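N-acylethanolamine-hydrolyzing acid amidase subunit beta (Caenorhabditis elegans, PDB 6DY3) probably degrades bioactive fatty acid amides such as N-palmitoylethanolamine to ethanolamine and free fatty acids, as the beta subunit of an autocatalytically cleaved heterodimer. Local coordinates at residues 203-215 with 222-234. Residues are numbered along the deposited sequence; the frame is centred on the assembly and turned at random.
Sequences PVRNNLTVFSTVM and SADYFRQSTWILP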
loop_
_atom_site.group_PDB
_atom_site.type_symbol
_atom_site.label_atom_id
_atom_site.label_comp_id
_atom_site.label_asym_id
_atom_site.label_seq_id
_atom_site.Cartn_x
_atom_site.Cartn_y
_atom_site.Cartn_z
ATOM N N PRO B 203 -10.112 -3.010 -17.692
ATOM C CA PRO B 203 -10.441 -2.238 -16.489
ATOM C C PRO B 203 -9.403 -2.314 -15.361
ATOM O O PRO B 203 -9.739 -1.954 -14.228
ATOM C CB PRO B 203 -11.748 -2.876 -16.030
ATOM C CG PRO B 203 -11.664 -4.310 -16.510
ATOM C CD PRO B 203 -10.540 -4.407 -17.530
ATOM N N VAL B 204 -8.185 -2.788 -15.645
ATOM C CA VAL B 204 -7.111 -2.696 -14.653
ATOM C C VAL B 204 -6.972 -1.249 -14.195
ATOM O O VAL B 204 -6.898 -0.952 -12.997
ATOM C CB VAL B 204 -5.785 -3.234 -15.226
ATOM C CG1 VAL B 204 -4.731 -3.346 -14.124
ATOM C CG2 VAL B 204 -5.982 -4.578 -15.913
ATOM N N ARG B 205 -6.925 -0.329 -15.155
ATOM C CA ARG B 205 -7.211 1.075 -14.906
ATOM C C ARG B 205 -8.713 1.276 -15.040
ATOM O O ARG B 205 -9.329 0.769 -15.980
ATOM C CB ARG B 205 -6.450 1.962 -15.898
ATOM C CG ARG B 205 -7.027 3.356 -16.077
ATOM C CD ARG B 205 -6.186 4.179 -17.041
ATOM N NE ARG B 205 -6.236 3.665 -18.410
ATOM C CZ ARG B 205 -7.083 4.087 -19.347
ATOM N NH1 ARG B 205 -7.968 5.036 -19.079
ATOM N NH2 ARG B 205 -7.042 3.556 -20.561
ATOM N N ASN B 206 -9.303 2.011 -14.099
ATOM C CA ASN B 206 -10.750 2.184 -14.070
ATOM C C ASN B 206 -11.081 3.498 -13.367
ATOM O O ASN B 206 -10.193 4.272 -13.003
ATOM C CB ASN B 206 -11.423 0.992 -13.392
ATOM C CG ASN B 206 -10.884 0.741 -12.017
ATOM O OD1 ASN B 206 -11.174 1.499 -11.090
ATOM N ND2 ASN B 206 -10.088 -0.322 -11.866
ATOM N N ASN B 207 -12.380 3.752 -13.192
ATOM C CA ASN B 207 -12.827 5.031 -12.642
ATOM C C ASN B 207 -12.326 5.257 -11.219
ATOM O O ASN B 207 -12.209 6.408 -10.782
ATOM C CB ASN B 207 -14.354 5.109 -12.672
ATOM C CG ASN B 207 -14.905 5.237 -14.075
ATOM O OD1 ASN B 207 -14.268 5.827 -14.951
ATOM N ND2 ASN B 207 -16.097 4.685 -14.301
ATOM N N LEU B 208 -12.054 4.189 -10.473
ATOM C CA LEU B 208 -11.610 4.322 -9.090
ATOM C C LEU B 208 -10.097 4.339 -8.944
ATOM O O LEU B 208 -9.604 4.527 -7.830
ATOM C CB LEU B 208 -12.188 3.183 -8.242
ATOM C CG LEU B 208 -13.712 3.082 -8.256
ATOM C CD1 LEU B 208 -14.163 1.976 -7.338
ATOM C CD2 LEU B 208 -14.358 4.399 -7.860
ATOM N N THR B 209 -9.348 4.167 -10.029
ATOM C CA THR B 209 -7.897 4.098 -9.926
ATOM C C THR B 209 -7.337 5.469 -9.555
ATOM O O THR B 209 -7.549 6.449 -10.276
ATOM C CB THR B 209 -7.295 3.600 -11.235
ATOM O OG1 THR B 209 -7.932 2.379 -11.627
ATOM C CG2 THR B 209 -5.805 3.351 -11.070
ATOM N N VAL B 210 -6.638 5.533 -8.419
ATOM C CA VAL B 210 -6.015 6.780 -7.982
ATOM C C VAL B 210 -4.675 6.980 -8.673
ATOM O O VAL B 210 -4.428 8.014 -9.306
ATOM C CB VAL B 210 -5.863 6.800 -6.449
ATOM C CG1 VAL B 210 -5.045 8.017 -5.996
ATOM C CG2 VAL B 210 -7.223 6.810 -5.794
ATOM N N PHE B 211 -3.780 6.002 -8.545
ATOM C CA PHE B 211 -2.479 6.084 -9.186
ATOM C C PHE B 211 -2.067 4.724 -9.723
ATOM O O PHE B 211 -2.576 3.680 -9.311
ATOM C CB PHE B 211 -1.391 6.613 -8.237
ATOM C CG PHE B 211 -1.102 5.720 -7.055
ATOM C CD1 PHE B 211 -0.357 4.561 -7.202
ATOM C CD2 PHE B 211 -1.516 6.082 -5.787
ATOM C CE1 PHE B 211 -0.081 3.761 -6.119
ATOM C CE2 PHE B 211 -1.232 5.286 -4.697
ATOM C CZ PHE B 211 -0.513 4.128 -4.862
ATOM N N SER B 212 -1.117 4.767 -10.649
ATOM C CA SER B 212 -0.423 3.596 -11.160
ATOM C C SER B 212 1.066 3.813 -10.933
ATOM O O SER B 212 1.568 4.922 -11.136
ATOM C CB SER B 212 -0.694 3.380 -12.654
ATOM O OG SER B 212 -2.055 3.113 -12.924
ATOM N N THR B 213 1.772 2.762 -10.513
ATOM C CA THR B 213 3.191 2.871 -10.211
ATOM C C THR B 213 3.914 1.611 -10.661
ATOM O O THR B 213 3.326 0.533 -10.778
ATOM C CB THR B 213 3.434 3.117 -8.710
ATOM O OG1 THR B 213 4.809 3.452 -8.487
ATOM C CG2 THR B 213 3.083 1.893 -7.896
ATOM N N VAL B 214 5.205 1.772 -10.929
ATOM C CA VAL B 214 6.083 0.667 -11.281
ATOM C C VAL B 214 7.325 0.764 -10.410
ATOM O O VAL B 214 7.860 1.858 -10.193
ATOM C CB VAL B 214 6.464 0.677 -12.777
ATOM C CG1 VAL B 214 7.382 -0.496 -13.103
ATOM C CG2 VAL B 214 5.216 0.647 -13.661
ATOM N N MET B 215 7.784 -0.380 -9.920
ATOM C CA MET B 215 8.967 -0.456 -9.077
ATOM C C MET B 215 9.852 -1.579 -9.590
ATOM O O MET B 215 9.369 -2.687 -9.843
ATOM C CB MET B 215 8.596 -0.700 -7.614
ATOM C CG MET B 215 7.916 0.482 -6.945
ATOM S SD MET B 215 7.443 0.123 -5.240
ATOM C CE MET B 215 6.147 -1.089 -5.486
ATOM N N SER B 222 17.255 2.300 -8.559
ATOM C CA SER B 222 15.849 1.999 -8.300
ATOM C C SER B 222 15.159 3.155 -7.593
ATOM O O SER B 222 13.990 3.451 -7.871
ATOM C CB SER B 222 15.729 0.718 -7.472
ATOM O OG SER B 222 16.385 0.852 -6.224
ATOM N N ALA B 223 15.861 3.825 -6.677
ATOM C CA ALA B 223 15.263 4.961 -5.986
ATOM C C ALA B 223 14.948 6.089 -6.959
ATOM O O ALA B 223 13.870 6.688 -6.895
ATOM C CB ALA B 223 16.192 5.455 -4.875
ATOM N N ASP B 224 15.866 6.376 -7.885
ATOM C CA ASP B 224 15.621 7.430 -8.863
ATOM C C ASP B 224 14.444 7.077 -9.759
ATOM O O ASP B 224 13.632 7.945 -10.103
ATOM C CB ASP B 224 16.879 7.676 -9.698
ATOM C CG ASP B 224 18.018 8.268 -8.883
ATOM O OD1 ASP B 224 17.797 8.588 -7.698
ATOM O OD2 ASP B 224 19.134 8.419 -9.428
ATOM N N TYR B 225 14.337 5.808 -10.152
ATOM C CA TYR B 225 13.229 5.378 -10.997
ATOM C C TYR B 225 11.893 5.517 -10.274
ATOM O O TYR B 225 10.947 6.117 -10.799
ATOM C CB TYR B 225 13.448 3.932 -11.440
ATOM C CG TYR B 225 12.305 3.395 -12.253
ATOM C CD1 TYR B 225 12.191 3.690 -13.604
ATOM C CD2 TYR B 225 11.321 2.609 -11.663
ATOM C CE1 TYR B 225 11.141 3.210 -14.353
ATOM C CE2 TYR B 225 10.261 2.121 -12.403
ATOM C CZ TYR B 225 10.177 2.426 -13.751
ATOM O OH TYR B 225 9.124 1.948 -14.495
ATOM N N PHE B 226 11.796 4.952 -9.067
ATOM C CA PHE B 226 10.549 4.991 -8.312
ATOM C C PHE B 226 10.076 6.418 -8.067
ATOM O O PHE B 226 8.867 6.663 -7.964
ATOM C CB PHE B 226 10.741 4.254 -6.986
ATOM C CG PHE B 226 9.492 4.129 -6.159
ATOM C CD1 PHE B 226 9.577 4.060 -4.775
ATOM C CD2 PHE B 226 8.239 4.054 -6.758
ATOM C CE1 PHE B 226 8.436 3.936 -4.001
ATOM C CE2 PHE B 226 7.093 3.933 -5.994
ATOM C CZ PHE B 226 7.189 3.871 -4.612
ATOM N N ARG B 227 11.008 7.368 -7.966
ATOM C CA ARG B 227 10.670 8.760 -7.685
ATOM C C ARG B 227 9.944 9.440 -8.839
ATOM O O ARG B 227 9.390 10.528 -8.644
ATOM C CB ARG B 227 11.943 9.544 -7.346
ATOM C CG ARG B 227 11.694 10.872 -6.660
ATOM C CD ARG B 227 12.997 11.578 -6.285
ATOM N NE ARG B 227 13.838 10.761 -5.407
ATOM C CZ ARG B 227 14.962 10.144 -5.775
ATOM N NH1 ARG B 227 15.419 10.250 -7.020
ATOM N NH2 ARG B 227 15.640 9.423 -4.889
ATOM N N GLN B 228 9.939 8.837 -10.029
ATOM C CA GLN B 228 9.314 9.435 -11.202
ATOM C C GLN B 228 8.413 8.463 -11.955
ATOM O O GLN B 228 7.904 8.817 -13.025
ATOM C CB GLN B 228 10.388 9.979 -12.152
ATOM C CG GLN B 228 11.398 8.932 -12.619
ATOM C CD GLN B 228 10.889 8.067 -13.758
ATOM O OE1 GLN B 228 10.572 8.560 -14.843
ATOM N NE2 GLN B 228 10.786 6.767 -13.507
ATOM N N SER B 229 8.204 7.252 -11.432
ATOM C CA SER B 229 7.449 6.219 -12.131
ATOM C C SER B 229 5.957 6.215 -11.802
ATOM O O SER B 229 5.202 5.472 -12.438
ATOM C CB SER B 229 8.042 4.843 -11.811
ATOM O OG SER B 229 7.887 4.540 -10.439
ATOM N N THR B 230 5.506 7.005 -10.835
ATOM C CA THR B 230 4.105 6.985 -10.445
ATOM C C THR B 230 3.300 7.992 -11.249
ATOM O O THR B 230 3.776 9.084 -11.564
ATOM C CB THR B 230 3.954 7.274 -8.955
ATOM O OG1 THR B 230 4.754 6.343 -8.222
ATOM C CG2 THR B 230 2.508 7.134 -8.521
ATOM N N TRP B 231 2.060 7.618 -11.549
ATOM C CA TRP B 231 1.171 8.388 -12.408
ATOM C C TRP B 231 -0.159 8.546 -11.693
ATOM O O TRP B 231 -0.839 7.553 -11.414
ATOM C CB TRP B 231 0.994 7.678 -13.752
ATOM C CG TRP B 231 0.046 8.323 -14.708
ATOM C CD1 TRP B 231 -1.213 7.904 -15.014
ATOM C CD2 TRP B 231 0.285 9.493 -15.509
ATOM N NE1 TRP B 231 -1.780 8.741 -15.951
ATOM C CE2 TRP B 231 -0.879 9.723 -16.270
ATOM C CE3 TRP B 231 1.369 10.369 -15.653
ATOM C CZ2 TRP B 231 -0.992 10.790 -17.157
ATOM C CZ3 TRP B 231 1.253 11.426 -16.534
ATOM C CH2 TRP B 231 0.083 11.628 -17.274
ATOM N N ILE B 232 -0.520 9.781 -11.374
ATOM C CA ILE B 232 -1.826 10.069 -10.796
ATOM C C ILE B 232 -2.810 10.233 -11.947
ATOM O O ILE B 232 -2.634 11.104 -12.806
ATOM C CB ILE B 232 -1.779 11.323 -9.913
ATOM C CG1 ILE B 232 -0.753 11.123 -8.798
ATOM C CG2 ILE B 232 -3.168 11.615 -9.338
ATOM C CD1 ILE B 232 -0.554 12.324 -7.924
ATOM N N LEU B 233 -3.843 9.393 -11.971
ATOM C CA LEU B 233 -4.663 9.341 -13.169
ATOM C C LEU B 233 -5.643 10.514 -13.225
ATOM O O LEU B 233 -6.141 10.965 -12.192
ATOM C CB LEU B 233 -5.428 8.028 -13.234
ATOM C CG LEU B 233 -4.501 6.872 -13.616
ATOM C CD1 LEU B 233 -3.976 6.209 -12.367
ATOM C CD2 LEU B 233 -5.169 5.873 -14.521
ATOM N N PRO B 234 -5.938 11.023 -14.430
ATOM C CA PRO B 234 -6.927 12.096 -14.591
ATOM C C PRO B 234 -8.349 11.623 -14.303
ATOM O O PRO B 234 -8.681 10.455 -14.524
ATOM C CB PRO B 234 -6.763 12.506 -16.059
ATOM C CG PRO B 234 -6.206 11.306 -16.725
ATOM C CD PRO B 234 -5.318 10.657 -15.716
ATOM O OXT PRO B 234 -9.192 12.399 -13.838
#
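Ser-212 and Trp-231 form an antiparallel hydrogen-bonded pair: Ser-212 N reaches Trp-231 O at 2.9 Å, and Trp-231 N returns to Ser-212 O at 2.8 Å. Leu-233 N extends this ladder to Val-210 O at 3.1 Å. Where the ladder stops, side chains take over: Thr-213 OG1 and Thr-230 OG1 share a hydrogen bond of 2.9 Å, and Ser-229 OG donates in plane to Val-214 O at 2.7 Å. With chi1 at 65°, Ser-229 OG lies between its own backbone N and carbonyl carbon, turned to Val-214 O.

Further along, Met-215 lies beside Phe-226, with CG and SD over one ring face; SD sits 4.0 Å from the ring centroid, 18° off the normal, a Met-aromatic contact. Thr-213 OG1 meets the same ring at its edge, and His-33 adds an edge-to-face stack. Replacing Phe-226 with an alanine would probably leave the Met-215 thioether without its aromatic platform and open a gap beside Thr-213. Tyr-225, whose OH is hydrogen-bonded to Glu-192 OE1, sets CE2 against Val-214 CG1 at 4.0 Å. At the opposite end Leu-233 CD1 touches Thr-209 CG2.

Strand 209-215 thus pairs with strand 13-20 on one side and the short edge strand 231-232 on the other, within an antiparallel sheet of the Ntn-hydrolase fold that also contains strand 2-7, with the Phe-211 side chain about 8 Å from that of Cys-1, the probable nucleophile.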